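Local coordinates for protein ECXA (Escherichia coli, PDB 4L63) that binds a zinc ion and is probably a metallopeptidase of the metzincin kind, at residues Y23-I28 with V236-G241; V32-V37 with R77-S82; I42-I47 with S122-V127; Q194-M199 with D209-Y214. One frame throughout, in Å; residues are numbered along the deposited sequence.

Contact 1. Residues Y23-I28 with V236-G241; sequences YNITSI and VMRRGG
Ile-25 sits in the first turn of helix 25-29 and lies against the last turn of helix 228-239. Its side chain can be followed outward. From CB the chain forks: Ile-25 CG1 closes on Met-237 O at 3.3 Å, while the CG2 branch faces Met-237 CB more loosely. At the tip, Ile-25 CD1 rests 3.7 Å from Arg-238 CG. With chi1 at 64°, CG1 is wedged between the backbone N and the carbonyl carbon, which brings this branch over the Met-237 carbonyl. The backbone of the same residue completes the grip, because Ile-25 N donates to Met-237 O at 2.8 Å with an N-H...O angle of 167°. Next door, Thr-26 OG1 donates to Arg-238 O at 2.7 Å, in the carbonyl plane and on a lone pair; a water that also takes an N-H from Asn-24 ND2 donates to this oxygen too. Asn-24 OD1 turns back to its own helix, accepting from Ser-27 N at 3.0 Å and more weakly from Thr-26 N. Gly-240, with positive phi, leads the chain out of the other helix. The geometry is that of an Asn N-cap at a helix start, docked on the carbonyls of another helix's C-terminal turn.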
loop_
_atom_site.group_PDB
_atom_site.type_symbol
_atom_site.label_atom_id
_atom_site.label_comp_id
_atom_site.label_asym_id
_atom_site.label_seq_id
_atom_site.Cartn_x
_atom_site.Cartn_y
_atom_site.Cartn_z
ATOM N N TYR A 23 2.863 -20.716 13.238
ATOM C CA TYR A 23 2.037 -21.576 14.069
ATOM C C TYR A 23 0.561 -21.240 13.848
ATOM O O TYR A 23 0.175 -20.079 13.682
ATOM C CB TYR A 23 2.432 -21.457 15.544
ATOM C CG TYR A 23 3.698 -22.227 15.862
ATOM C CD1 TYR A 23 3.665 -23.608 16.036
ATOM C CD2 TYR A 23 4.927 -21.584 15.966
ATOM C CE1 TYR A 23 4.815 -24.324 16.311
ATOM C CE2 TYR A 23 6.087 -22.294 16.243
ATOM C CZ TYR A 23 6.023 -23.667 16.415
ATOM O OH TYR A 23 7.167 -24.387 16.693
ATOM N N ASN A 24 -0.246 -22.286 13.791
ATOM C CA ASN A 24 -1.675 -22.176 13.557
ATOM C C ASN A 24 -2.399 -22.283 14.889
ATOM O O ASN A 24 -2.514 -23.381 15.437
ATOM C CB ASN A 24 -2.122 -23.278 12.597
ATOM C CG ASN A 24 -3.548 -23.107 12.119
ATOM O OD1 ASN A 24 -4.434 -22.730 12.881
ATOM N ND2 ASN A 24 -3.778 -23.404 10.848
ATOM N N ILE A 25 -2.881 -21.161 15.421
ATOM C CA ILE A 25 -3.471 -21.184 16.759
ATOM C C ILE A 25 -4.850 -21.851 16.754
ATOM O O ILE A 25 -5.366 -22.229 17.806
ATOM C CB ILE A 25 -3.573 -19.768 17.378
ATOM C CG1 ILE A 25 -4.517 -18.871 16.577
ATOM C CG2 ILE A 25 -2.181 -19.137 17.522
ATOM C CD1 ILE A 25 -4.878 -17.588 17.301
ATOM N N THR A 26 -5.436 -22.015 15.571
ATOM C CA THR A 26 -6.673 -22.782 15.453
ATOM C C THR A 26 -6.356 -24.263 15.635
ATOM O O THR A 26 -7.066 -24.975 16.343
ATOM C CB THR A 26 -7.376 -22.562 14.094
ATOM O OG1 THR A 26 -7.757 -21.187 13.959
ATOM C CG2 THR A 26 -8.629 -23.434 13.991
ATOM N N SER A 27 -5.281 -24.720 14.999
ATOM C CA SER A 27 -4.833 -26.104 15.145
ATOM C C SER A 27 -4.331 -26.380 16.559
ATOM O O SER A 27 -4.550 -27.461 17.107
ATOM C CB SER A 27 -3.725 -26.422 14.140
ATOM O OG SER A 27 -4.131 -26.136 12.817
ATOM N N ILE A 28 -3.653 -25.397 17.140
ATOM C CA ILE A 28 -3.033 -25.562 18.449
ATOM C C ILE A 28 -4.065 -25.595 19.579
ATOM O O ILE A 28 -4.008 -26.463 20.449
ATOM C CB ILE A 28 -2.000 -24.441 18.724
ATOM C CG1 ILE A 28 -0.789 -24.596 17.799
ATOM C CG2 ILE A 28 -1.545 -24.475 20.170
ATOM C CD1 ILE A 28 0.178 -23.411 17.831
ATOM N N VAL A 236 -3.981 -13.870 10.736
ATOM C CA VAL A 236 -2.960 -14.679 10.089
ATOM C C VAL A 236 -2.620 -15.909 10.936
ATOM O O VAL A 236 -2.554 -17.027 10.415
ATOM C CB VAL A 236 -1.685 -13.863 9.822
ATOM C CG1 VAL A 236 -0.562 -14.769 9.351
ATOM C CG2 VAL A 236 -1.975 -12.776 8.778
ATOM N N MET A 237 -2.436 -15.701 12.241
ATOM C CA MET A 237 -2.068 -16.788 13.155
ATOM C C MET A 237 -3.197 -17.800 13.290
ATOM O O MET A 237 -2.953 -18.951 13.651
ATOM C CB MET A 237 -1.698 -16.254 14.541
ATOM C CG MET A 237 -0.501 -15.286 14.562
ATOM S SD MET A 237 0.940 -15.857 13.634
ATOM C CE MET A 237 1.445 -17.284 14.596
ATOM N N ARG A 238 -4.427 -17.373 13.019
ATOM C CA ARG A 238 -5.569 -18.294 13.063
ATOM C C ARG A 238 -5.586 -19.238 11.869
ATOM O O ARG A 238 -6.179 -20.305 11.938
ATOM C CB ARG A 238 -6.900 -17.540 13.116
ATOM C CG ARG A 238 -7.197 -16.887 14.442
ATOM C CD ARG A 238 -8.499 -16.122 14.381
ATOM N NE ARG A 238 -9.630 -16.980 14.044
ATOM C CZ ARG A 238 -10.630 -16.616 13.247
ATOM N NH1 ARG A 238 -10.637 -15.409 12.699
ATOM N NH2 ARG A 238 -11.619 -17.462 12.998
ATOM N N ARG A 239 -4.949 -18.855 10.767
ATOM C CA ARG A 239 -4.960 -19.729 9.598
ATOM C C ARG A 239 -3.581 -20.318 9.323
ATOM O O ARG A 239 -3.453 -21.293 8.584
ATOM C CB ARG A 239 -5.479 -18.986 8.363
ATOM C CG ARG A 239 -4.567 -17.904 7.832
ATOM C CD ARG A 239 -5.085 -17.400 6.493
ATOM N NE ARG A 239 -4.230 -16.360 5.931
ATOM C CZ ARG A 239 -4.380 -15.060 6.166
ATOM N NH1 ARG A 239 -5.361 -14.630 6.952
ATOM N NH2 ARG A 239 -3.550 -14.190 5.609
ATOM N N GLY A 240 -2.555 -19.732 9.935
ATOM C CA GLY A 240 -1.198 -20.228 9.796
ATOM C C GLY A 240 -0.729 -20.254 8.356
ATOM O O GLY A 240 -1.106 -19.401 7.555
ATOM N N GLY A 241 0.085 -21.248 8.022
ATOM C CA GLY A 241 0.640 -21.358 6.685
ATOM C C GLY A 241 2.047 -20.798 6.602
ATOM O O GLY A 241 2.674 -20.521 7.626
HETATM O O HOH W 1 -6.775 -22.779 10.059
#

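Contact 2. Residues V32-V37 with R77-S82; sequences VINYTV and RVQQVS
Ile-33 and Tyr-35 turn both N-H and C=O toward segment 77-82, and four backbone hydrogen bonds result. Strands 33-36 and 78-80 run parallel, their axes 4.9 Å apart at closest and 25° from alignment. Ile-33 lies between Arg-77 O and Gln-79 N, Tyr-35 between Gln-79 O and Val-81 N. The bonds are uneven: Val-81 N to Tyr-35 O measures 2.7 Å. Gln-79 N to Ile-33 O is longer, at 3.3 Å. The Tyr-35 ring dominates the side-chain contacts. Its chi1 of 68° sets CG between the backbone N and carbonyl carbon and swings the ring across to the other strand, where Gln-80 CA makes a CH-pi contact 4.0 Å from the ring centroid, 16° off the normal. Val-78 CB meets the edge of the ring at Tyr-35 CE1, 3.9 Å away. Gln-80 then runs on past the ring until Gln-80 NE2 comes 3.4 Å from Val-37 CB, and that amide nitrogen bonds Ser-61 OG. On the opposite face of the sheet, Asn-34 and Gln-79 lie side by side. The backbone bonds thus fix the pairing of outermost strand 78-80, while Tyr-35 and Val-78 seal the face turned to helix 60-70, mainly apolar apart from the Gln-80 amide held by Ser-61.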
loop_
_atom_site.group_PDB
_atom_site.type_symbol
_atom_site.label_atom_id
_atom_site.label_comp_id
_atom_site.label_asym_id
_atom_site.label_seq_id
_atom_site.Cartn_x
_atom_site.Cartn_y
_atom_site.Cartn_z
ATOM N N VAL A 32 -12.064 -23.200 19.421
ATOM C CA VAL A 32 -12.379 -22.388 20.596
ATOM C C VAL A 32 -11.257 -22.468 21.634
ATOM O O VAL A 32 -10.768 -23.555 21.949
ATOM C CB VAL A 32 -13.712 -22.830 21.240
ATOM C CG1 VAL A 32 -13.694 -24.325 21.528
ATOM C CG2 VAL A 32 -13.981 -22.033 22.510
ATOM N N ILE A 33 -10.833 -21.321 22.158
ATOM C CA ILE A 33 -9.720 -21.314 23.102
ATOM C C ILE A 33 -10.190 -21.507 24.544
ATOM O O ILE A 33 -10.735 -20.594 25.174
ATOM C CB ILE A 33 -8.889 -20.017 22.984
ATOM C CG1 ILE A 33 -8.226 -19.961 21.604
ATOM C CG2 ILE A 33 -7.849 -19.936 24.092
ATOM C CD1 ILE A 33 -7.319 -18.759 21.397
ATOM N N ASN A 34 -9.971 -22.716 25.050
ATOM C CA ASN A 34 -10.357 -23.078 26.400
ATOM C C ASN A 34 -9.280 -22.625 27.379
ATOM O O ASN A 34 -8.106 -22.901 27.166
ATOM C CB ASN A 34 -10.556 -24.591 26.473
ATOM C CG ASN A 34 -11.939 -25.023 26.034
ATOM O OD1 ASN A 34 -12.859 -24.211 25.924
ATOM N ND2 ASN A 34 -12.063 -26.296 25.683
ATOM N N TYR A 35 -9.658 -21.923 28.440
ATOM C CA TYR A 35 -8.642 -21.440 29.371
ATOM C C TYR A 35 -9.072 -21.480 30.835
ATOM O O TYR A 35 -10.255 -21.345 31.147
ATOM C CB TYR A 35 -8.222 -20.021 28.992
ATOM C CG TYR A 35 -9.289 -18.973 29.195
ATOM C CD1 TYR A 35 -10.233 -18.715 28.206
ATOM C CD2 TYR A 35 -9.338 -18.223 30.361
ATOM C CE1 TYR A 35 -11.204 -17.750 28.382
ATOM C CE2 TYR A 35 -10.305 -17.258 30.547
ATOM C CZ TYR A 35 -11.234 -17.023 29.554
ATOM O OH TYR A 35 -12.198 -16.060 29.734
ATOM N N THR A 36 -8.099 -21.667 31.724
ATOM C CA THR A 36 -8.367 -21.725 33.160
ATOM C C THR A 36 -7.875 -20.470 33.878
ATOM O O THR A 36 -6.814 -19.930 33.553
ATOM C CB THR A 36 -7.714 -22.965 33.814
ATOM O OG1 THR A 36 -6.299 -22.768 33.925
ATOM C CG2 THR A 36 -7.997 -24.223 33.003
ATOM N N VAL A 37 -8.661 -20.004 34.848
ATOM C CA VAL A 37 -8.299 -18.842 35.660
ATOM C C VAL A 37 -8.641 -19.073 37.137
ATOM O O VAL A 37 -9.812 -19.128 37.507
ATOM C CB VAL A 37 -9.009 -17.558 35.178
ATOM C CG1 VAL A 37 -8.673 -16.394 36.093
ATOM C CG2 VAL A 37 -8.619 -17.231 33.746
ATOM N N ARG A 77 -12.531 -17.169 19.347
ATOM C CA ARG A 77 -13.629 -17.373 20.287
ATOM C C ARG A 77 -13.155 -18.182 21.477
ATOM O O ARG A 77 -12.363 -19.116 21.339
ATOM C CB ARG A 77 -14.822 -18.053 19.611
ATOM C CG ARG A 77 -15.512 -17.166 18.587
ATOM C CD ARG A 77 -16.689 -17.864 17.942
ATOM N NE ARG A 77 -16.265 -19.036 17.182
ATOM C CZ ARG A 77 -16.405 -20.289 17.605
ATOM N NH1 ARG A 77 -16.966 -20.537 18.782
ATOM N NH2 ARG A 77 -15.987 -21.295 16.850
ATOM N N VAL A 78 -13.627 -17.796 22.655
ATOM C CA VAL A 78 -13.158 -18.412 23.884
ATOM C C VAL A 78 -14.211 -18.837 24.858
ATOM O O VAL A 78 -15.401 -18.566 24.700
ATOM C CB VAL A 78 -12.240 -17.488 24.678
ATOM C CG1 VAL A 78 -11.073 -17.051 23.837
ATOM C CG2 VAL A 78 -13.027 -16.273 25.157
ATOM N N GLN A 79 -13.706 -19.433 25.925
ATOM C CA GLN A 79 -14.543 -20.035 26.926
ATOM C C GLN A 79 -13.720 -20.398 28.143
ATOM O O GLN A 79 -12.766 -21.177 28.064
ATOM C CB GLN A 79 -15.217 -21.255 26.339
ATOM C CG GLN A 79 -16.177 -21.943 27.255
ATOM C CD GLN A 79 -16.800 -23.105 26.553
ATOM O OE1 GLN A 79 -16.095 -24.002 26.093
ATOM N NE2 GLN A 79 -18.121 -23.090 26.430
ATOM N N GLN A 80 -14.090 -19.804 29.269
ATOM C CA GLN A 80 -13.425 -20.087 30.519
ATOM C C GLN A 80 -13.802 -21.484 30.985
ATOM O O GLN A 80 -14.975 -21.861 30.980
ATOM C CB GLN A 80 -13.798 -19.050 31.569
ATOM C CG GLN A 80 -12.698 -18.795 32.561
ATOM C CD GLN A 80 -13.119 -17.875 33.674
ATOM O OE1 GLN A 80 -14.282 -17.852 34.077
ATOM N NE2 GLN A 80 -12.182 -17.060 34.140
ATOM N N VAL A 81 -12.791 -22.251 31.373
ATOM C CA VAL A 81 -12.991 -23.606 31.848
ATOM C C VAL A 81 -12.370 -23.777 33.226
ATOM O O VAL A 81 -11.172 -23.548 33.414
ATOM C CB VAL A 81 -12.393 -24.633 30.876
ATOM C CG1 VAL A 81 -12.465 -26.019 31.479
ATOM C CG2 VAL A 81 -13.139 -24.594 29.559
ATOM N N SER A 82 -13.208 -24.168 34.183
ATOM C CA SER A 82 -12.802 -24.341 35.571
ATOM C C SER A 82 -11.599 -25.273 35.689
ATOM O O SER A 82 -11.428 -26.184 34.878
ATOM C CB SER A 82 -13.976 -24.879 36.399
ATOM O OG SER A 82 -13.881 -24.472 37.751
#

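Contact 3. Residues I42-I47 with S122-V127; sequences ITINTI and SFNRIV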
loop_
_atom_site.group_PDB
_atom_site.type_symbol
_atom_site.label_atom_id
_atom_site.label_comp_id
_atom_site.label_asym_id
_atom_site.label_seq_id
_atom_site.Cartn_x
_atom_site.Cartn_y
_atom_site.Cartn_z
ATOM N N ILE A 42 -6.870 -10.483 42.411
ATOM C CA ILE A 42 -5.462 -10.127 42.505
ATOM C C ILE A 42 -5.245 -9.059 43.580
ATOM O O ILE A 42 -5.952 -8.046 43.620
ATOM C CB ILE A 42 -4.920 -9.645 41.148
ATOM C CG1 ILE A 42 -4.528 -10.842 40.283
ATOM C CG2 ILE A 42 -3.712 -8.770 41.335
ATOM C CD1 ILE A 42 -3.859 -10.453 38.980
ATOM N N THR A 43 -4.278 -9.311 44.465
ATOM C CA THR A 43 -3.931 -8.363 45.518
ATOM C C THR A 43 -2.545 -7.754 45.266
ATOM O O THR A 43 -1.536 -8.262 45.752
ATOM C CB THR A 43 -3.959 -9.020 46.921
ATOM O OG1 THR A 43 -5.283 -9.495 47.191
ATOM C CG2 THR A 43 -3.600 -7.987 47.993
ATOM N N ILE A 44 -2.526 -6.699 44.451
ATOM C CA ILE A 44 -1.409 -5.762 44.293
ATOM C C ILE A 44 -1.575 -4.595 45.251
ATOM O O ILE A 44 -2.666 -4.070 45.288
ATOM C CB ILE A 44 -1.385 -5.101 42.884
ATOM C CG1 ILE A 44 -1.602 -6.107 41.761
ATOM C CG2 ILE A 44 -0.098 -4.345 42.681
ATOM C CD1 ILE A 44 -2.168 -5.484 40.512
ATOM N N ASN A 45 -0.524 -4.156 45.965
ATOM C CA ASN A 45 -0.374 -2.729 46.419
ATOM C C ASN A 45 1.029 -2.196 46.754
ATOM O O ASN A 45 1.854 -2.874 47.357
ATOM C CB ASN A 45 -1.258 -2.370 47.641
ATOM C CG ASN A 45 -0.915 -3.144 48.861
ATOM O OD1 ASN A 45 -0.189 -4.123 48.784
ATOM N ND2 ASN A 45 -1.480 -2.768 49.984
ATOM N N THR A 46 1.225 -0.922 46.402
ATOM C CA THR A 46 2.516 -0.228 46.503
ATOM C C THR A 46 2.582 0.801 47.645
ATOM O O THR A 46 1.561 1.151 48.242
ATOM C CB THR A 46 2.836 0.503 45.190
ATOM O OG1 THR A 46 4.181 0.990 45.240
ATOM C CG2 THR A 46 1.906 1.695 45.045
ATOM N N ILE A 47 3.790 1.281 47.940
ATOM C CA ILE A 47 3.986 2.347 48.922
ATOM C C ILE A 47 4.661 3.555 48.248
ATOM O O ILE A 47 5.619 3.397 47.488
ATOM C CB ILE A 47 4.825 1.870 50.151
ATOM C CG1 ILE A 47 4.075 0.816 50.983
ATOM C CG2 ILE A 47 5.158 3.034 51.070
ATOM C CD1 ILE A 47 4.135 -0.609 50.463
ATOM N N SER A 122 6.194 -8.165 41.487
ATOM C CA SER A 122 6.768 -7.168 40.584
ATOM C C SER A 122 5.884 -5.924 40.503
ATOM O O SER A 122 6.388 -4.802 40.505
ATOM C CB SER A 122 6.981 -7.752 39.183
ATOM O OG SER A 122 8.170 -8.523 39.123
ATOM N N PHE A 123 4.570 -6.126 40.435
ATOM C CA PHE A 123 3.630 -5.009 40.424
ATOM C C PHE A 123 3.762 -4.163 41.690
ATOM O O PHE A 123 3.911 -2.947 41.615
ATOM C CB PHE A 123 2.192 -5.511 40.267
ATOM C CG PHE A 123 1.738 -5.598 38.835
ATOM C CD1 PHE A 123 1.922 -6.756 38.105
ATOM C CD2 PHE A 123 1.139 -4.512 38.215
ATOM C CE1 PHE A 123 1.512 -6.841 36.787
ATOM C CE2 PHE A 123 0.728 -4.589 36.898
ATOM C CZ PHE A 123 0.917 -5.755 36.182
ATOM N N ASN A 124 3.732 -4.818 42.847
ATOM C CA ASN A 124 3.869 -4.134 44.133
ATOM C C ASN A 124 5.118 -3.255 44.222
ATOM O O ASN A 124 5.151 -2.278 44.970
ATOM C CB ASN A 124 3.883 -5.159 45.271
ATOM C CG ASN A 124 2.588 -5.935 45.370
ATOM O OD1 ASN A 124 1.507 -5.354 45.366
ATOM N ND2 ASN A 124 2.690 -7.256 45.454
ATOM N N ARG A 125 6.132 -3.606 43.438
ATOM C CA ARG A 125 7.427 -2.936 43.470
ATOM C C ARG A 125 7.596 -1.881 42.377
ATOM O O ARG A 125 8.000 -0.751 42.659
ATOM C CB ARG A 125 8.542 -3.981 43.357
ATOM C CG ARG A 125 9.962 -3.434 43.270
ATOM C CD ARG A 125 10.382 -2.675 44.517
ATOM N NE ARG A 125 11.768 -2.219 44.424
ATOM C CZ ARG A 125 12.154 -1.083 43.852
ATOM N NH1 ARG A 125 11.260 -0.265 43.310
ATOM N NH2 ARG A 125 13.442 -0.764 43.821
ATOM N N ILE A 126 7.287 -2.242 41.132
ATOM C CA ILE A 126 7.638 -1.384 40.001
ATOM C C ILE A 126 6.464 -0.855 39.166
ATOM O O ILE A 126 6.688 -0.311 38.087
ATOM C CB ILE A 126 8.604 -2.118 39.024
ATOM C CG1 ILE A 126 7.877 -3.226 38.257
ATOM C CG2 ILE A 126 9.809 -2.679 39.763
ATOM C CD1 ILE A 126 8.708 -3.857 37.155
ATOM N N VAL A 127 5.227 -0.986 39.645
ATOM C CA VAL A 127 4.084 -0.565 38.826
ATOM C C VAL A 127 3.983 0.959 38.703
ATOM O O VAL A 127 3.484 1.469 37.699
ATOM C CB VAL A 127 2.737 -1.111 39.368
ATOM C CG1 VAL A 127 2.305 -0.362 40.603
ATOM C CG2 VAL A 127 1.654 -1.013 38.301
#
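Ile-44 and Phe-123 form the tight part of this contact: Ile-44 CG2 sits 3.5 Å from Phe-123 CB, while Ile-44 CD1 approaches Phe-123 CD2 at 4.1 Å. The two side chains cross at a slant. CG2 owes its place to the first torsion of Ile-44, which sets it anti to the backbone N (chi1, measured to CG1, is -46°). Leu-154 of helix 146-165 touches both residues, so the apolar cluster is closed from a third element. Beside it lies the polar part. Asn-124 OD1 faces Asn-45 N, which donates to it; the modelled separation is too short to be trusted, so the bond's length is doubtful. The looser side begins here. Thr-46 OG1 reaches Asn-124 O only through a weak bond of 3.4 Å. The Asn-45 side chain starts away from the helix, its amide plane standing 76° from that of Asn-124, and ND2 turns to Thr-54 O in another weak bond. Thr-43 is exposed and barely touches. The axes of the weakly bonded strand 42-44 and helix 122-126 come within 8.6 Å, 27° from parallel. Together this is the end of the first strand of a two-stranded antiparallel sheet (41-44 with 56-59), and the loop after it, laid on helix 120-126 beside helix 146-165, which carries the HExxH zinc histidines His-160 and His-164.

Contact 4. Residues Q194-M199 with D209-Y214; sequences QAPSIM and DRLSHY
Ala-195 and Pro-196 pack on Leu-211 and Tyr-214 in an apolar loop-on-helix contact, in which the first half of segment 194-199, residues 194-196, lies against helix 207-215 and no polar bond joins the two. The evidence centres on the Tyr-214 ring. Ala-195 CA stands over one face of it, 3.7 Å from the ring centroid and 16° off the normal, a CH-pi contact. Ala-195 CB lies 3.6 Å from Tyr-214 CE2. A chi1 of 164° carries the ring nearly straight away from its backbone N, along the loop. Gln-194 O approaches the ring obliquely while its hydrogen bond goes to Thr-5 OG1. Pro-196 fills the next step, with Pro-196 CD 3.8 Å from Tyr-214 CB and its CG 3.8 Å from Leu-211 CA. Leu-211 CD1 closes the row at 3.9 Å from Ala-195 CB. Further along the loop, Ser-197 OG accepts from Met-199 N in an ST turn, and Met-199 touches His-160 and His-164, as expected of the Met-turn of metzincins. The contact thus places helix 207-215 on one flank of the loop, while Met-199 meets the zinc-binding helix 146-165 and Asp-230 of helix 228-239 bonds Ser-197 and Ile-198.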
loop_
_atom_site.group_PDB
_atom_site.type_symbol
_atom_site.label_atom_id
_atom_site.label_comp_id
_atom_site.label_asym_id
_atom_site.label_seq_id
_atom_site.Cartn_x
_atom_site.Cartn_y
_atom_site.Cartn_z
ATOM N N GLN A 194 -2.986 4.307 12.266
ATOM C CA GLN A 194 -3.537 3.516 13.359
ATOM C C GLN A 194 -2.696 3.740 14.619
ATOM O O GLN A 194 -1.603 4.318 14.559
ATOM C CB GLN A 194 -3.561 2.024 13.002
ATOM C CG GLN A 194 -2.226 1.504 12.465
ATOM C CD GLN A 194 -2.288 0.058 12.009
ATOM O OE1 GLN A 194 -2.276 -0.874 12.824
ATOM N NE2 GLN A 194 -2.391 -0.140 10.699
ATOM N N ALA A 195 -3.193 3.264 15.750
ATOM C CA ALA A 195 -2.467 3.369 17.016
ATOM C C ALA A 195 -1.243 2.458 17.019
ATOM O O ALA A 195 -1.190 1.490 16.262
ATOM C CB ALA A 195 -3.391 3.022 18.179
ATOM N N PRO A 196 -0.248 2.762 17.870
ATOM C CA PRO A 196 0.850 1.798 18.034
ATOM C C PRO A 196 0.356 0.421 18.485
ATOM O O PRO A 196 -0.673 0.311 19.169
ATOM C CB PRO A 196 1.736 2.440 19.116
ATOM C CG PRO A 196 0.861 3.471 19.786
ATOM C CD PRO A 196 -0.061 3.965 18.701
ATOM N N SER A 197 1.080 -0.621 18.088
ATOM C CA SER A 197 0.755 -1.981 18.503
ATOM C C SER A 197 0.856 -2.109 20.020
ATOM O O SER A 197 1.698 -1.478 20.650
ATOM C CB SER A 197 1.691 -2.986 17.827
ATOM O OG SER A 197 1.461 -4.306 18.291
ATOM N N ILE A 198 -0.014 -2.925 20.600
ATOM C CA ILE A 198 0.057 -3.208 22.020
ATOM C C ILE A 198 1.124 -4.283 22.269
ATOM O O ILE A 198 1.418 -4.636 23.414
ATOM C CB ILE A 198 -1.325 -3.641 22.563
ATOM C CG1 ILE A 198 -1.361 -3.539 24.096
ATOM C CG2 ILE A 198 -1.710 -5.016 22.019
ATOM C CD1 ILE A 198 -2.758 -3.580 24.685
ATOM N N MET A 199 1.724 -4.779 21.186
ATOM C CA MET A 199 2.816 -5.752 21.297
ATOM C C MET A 199 4.186 -5.104 21.120
ATOM O O MET A 199 5.163 -5.794 20.809
ATOM C CB MET A 199 2.651 -6.873 20.274
ATOM C CG MET A 199 1.300 -7.558 20.330
ATOM S SD MET A 199 0.969 -8.214 21.984
ATOM C CE MET A 199 2.278 -9.444 22.157
ATOM N N ASP A 209 3.002 5.986 26.716
ATOM C CA ASP A 209 3.628 7.170 26.155
ATOM C C ASP A 209 3.487 7.211 24.631
ATOM O O ASP A 209 3.193 8.257 24.061
ATOM C CB ASP A 209 5.103 7.225 26.551
ATOM C CG ASP A 209 5.726 8.581 26.288
ATOM O OD1 ASP A 209 5.097 9.606 26.636
ATOM O OD2 ASP A 209 6.844 8.622 25.734
ATOM N N ARG A 210 3.697 6.074 23.971
ATOM C CA ARG A 210 3.548 6.028 22.522
ATOM C C ARG A 210 2.086 6.213 22.119
ATOM O O ARG A 210 1.793 6.881 21.126
ATOM C CB ARG A 210 4.095 4.713 21.947
ATOM C CG ARG A 210 5.572 4.467 22.245
ATOM C CD ARG A 210 6.392 5.729 22.033
ATOM N NE ARG A 210 6.303 6.214 20.660
ATOM C CZ ARG A 210 6.590 7.457 20.288
ATOM N NH1 ARG A 210 6.968 8.354 21.193
ATOM N NH2 ARG A 210 6.482 7.809 19.012
ATOM N N LEU A 211 1.172 5.633 22.893
ATOM C CA LEU A 211 -0.251 5.746 22.593
ATOM C C LEU A 211 -0.717 7.189 22.759
ATOM O O LEU A 211 -1.491 7.703 21.948
ATOM C CB LEU A 211 -1.074 4.815 23.488
ATOM C CG LEU A 211 -2.576 4.791 23.193
ATOM C CD1 LEU A 211 -2.817 4.444 21.733
ATOM C CD2 LEU A 211 -3.306 3.822 24.111
ATOM N N SER A 212 -0.238 7.843 23.814
ATOM C CA SER A 212 -0.552 9.247 24.053
ATOM C C SER A 212 0.001 10.135 22.949
ATOM O O SER A 212 -0.661 11.066 22.497
ATOM C CB SER A 212 -0.001 9.694 25.403
ATOM O OG SER A 212 -0.056 11.104 25.521
ATOM N N HIS A 213 1.224 9.832 22.527
ATOM C CA HIS A 213 1.891 10.549 21.448
ATOM C C HIS A 213 1.027 10.504 20.190
ATOM O O HIS A 213 0.930 11.487 19.454
ATOM C CB HIS A 213 3.275 9.938 21.207
ATOM C CG HIS A 213 4.130 10.696 20.239
ATOM N ND1 HIS A 213 4.030 10.542 18.871
ATOM C CD2 HIS A 213 5.118 11.600 20.442
ATOM C CE1 HIS A 213 4.913 11.322 18.276
ATOM N NE2 HIS A 213 5.585 11.978 19.207
ATOM N N TYR A 214 0.377 9.365 19.976
ATOM C CA TYR A 214 -0.507 9.168 18.829
ATOM C C TYR A 214 -1.840 9.896 18.991
ATOM O O TYR A 214 -2.332 10.526 18.056
ATOM C CB TYR A 214 -0.749 7.675 18.612
ATOM C CG TYR A 214 -1.925 7.333 17.721
ATOM C CD1 TYR A 214 -1.854 7.507 16.342
ATOM C CD2 TYR A 214 -3.090 6.797 18.252
ATOM C CE1 TYR A 214 -2.924 7.180 15.521
ATOM C CE2 TYR A 214 -4.164 6.465 17.439
ATOM C CZ TYR A 214 -4.073 6.658 16.075
ATOM O OH TYR A 214 -5.135 6.328 15.264
#

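How the contacts relate
From the N terminus, contact 1 opens first at 23-28 and closes last at 236-241, so the other three are nested within its loop, and it joins an early helix to a late one. Contact 2 begins directly afterwards, at 32-37, and closes at 77-82 within the mixed sheet. Contact 3 opens at 42-47, inside that loop, and closes beyond it at 122-127, so the two cross; it ties the two-stranded sheet to helix 120-126. Contact 4 follows in series, closing a short loop that ties the segment running to Met-199 to helix 207-215. Contacts 1 and 3 lie on opposite sides of the chain's centre, their centres about 35 Å apart, as do contacts 2 and 4, about 29 Å apart.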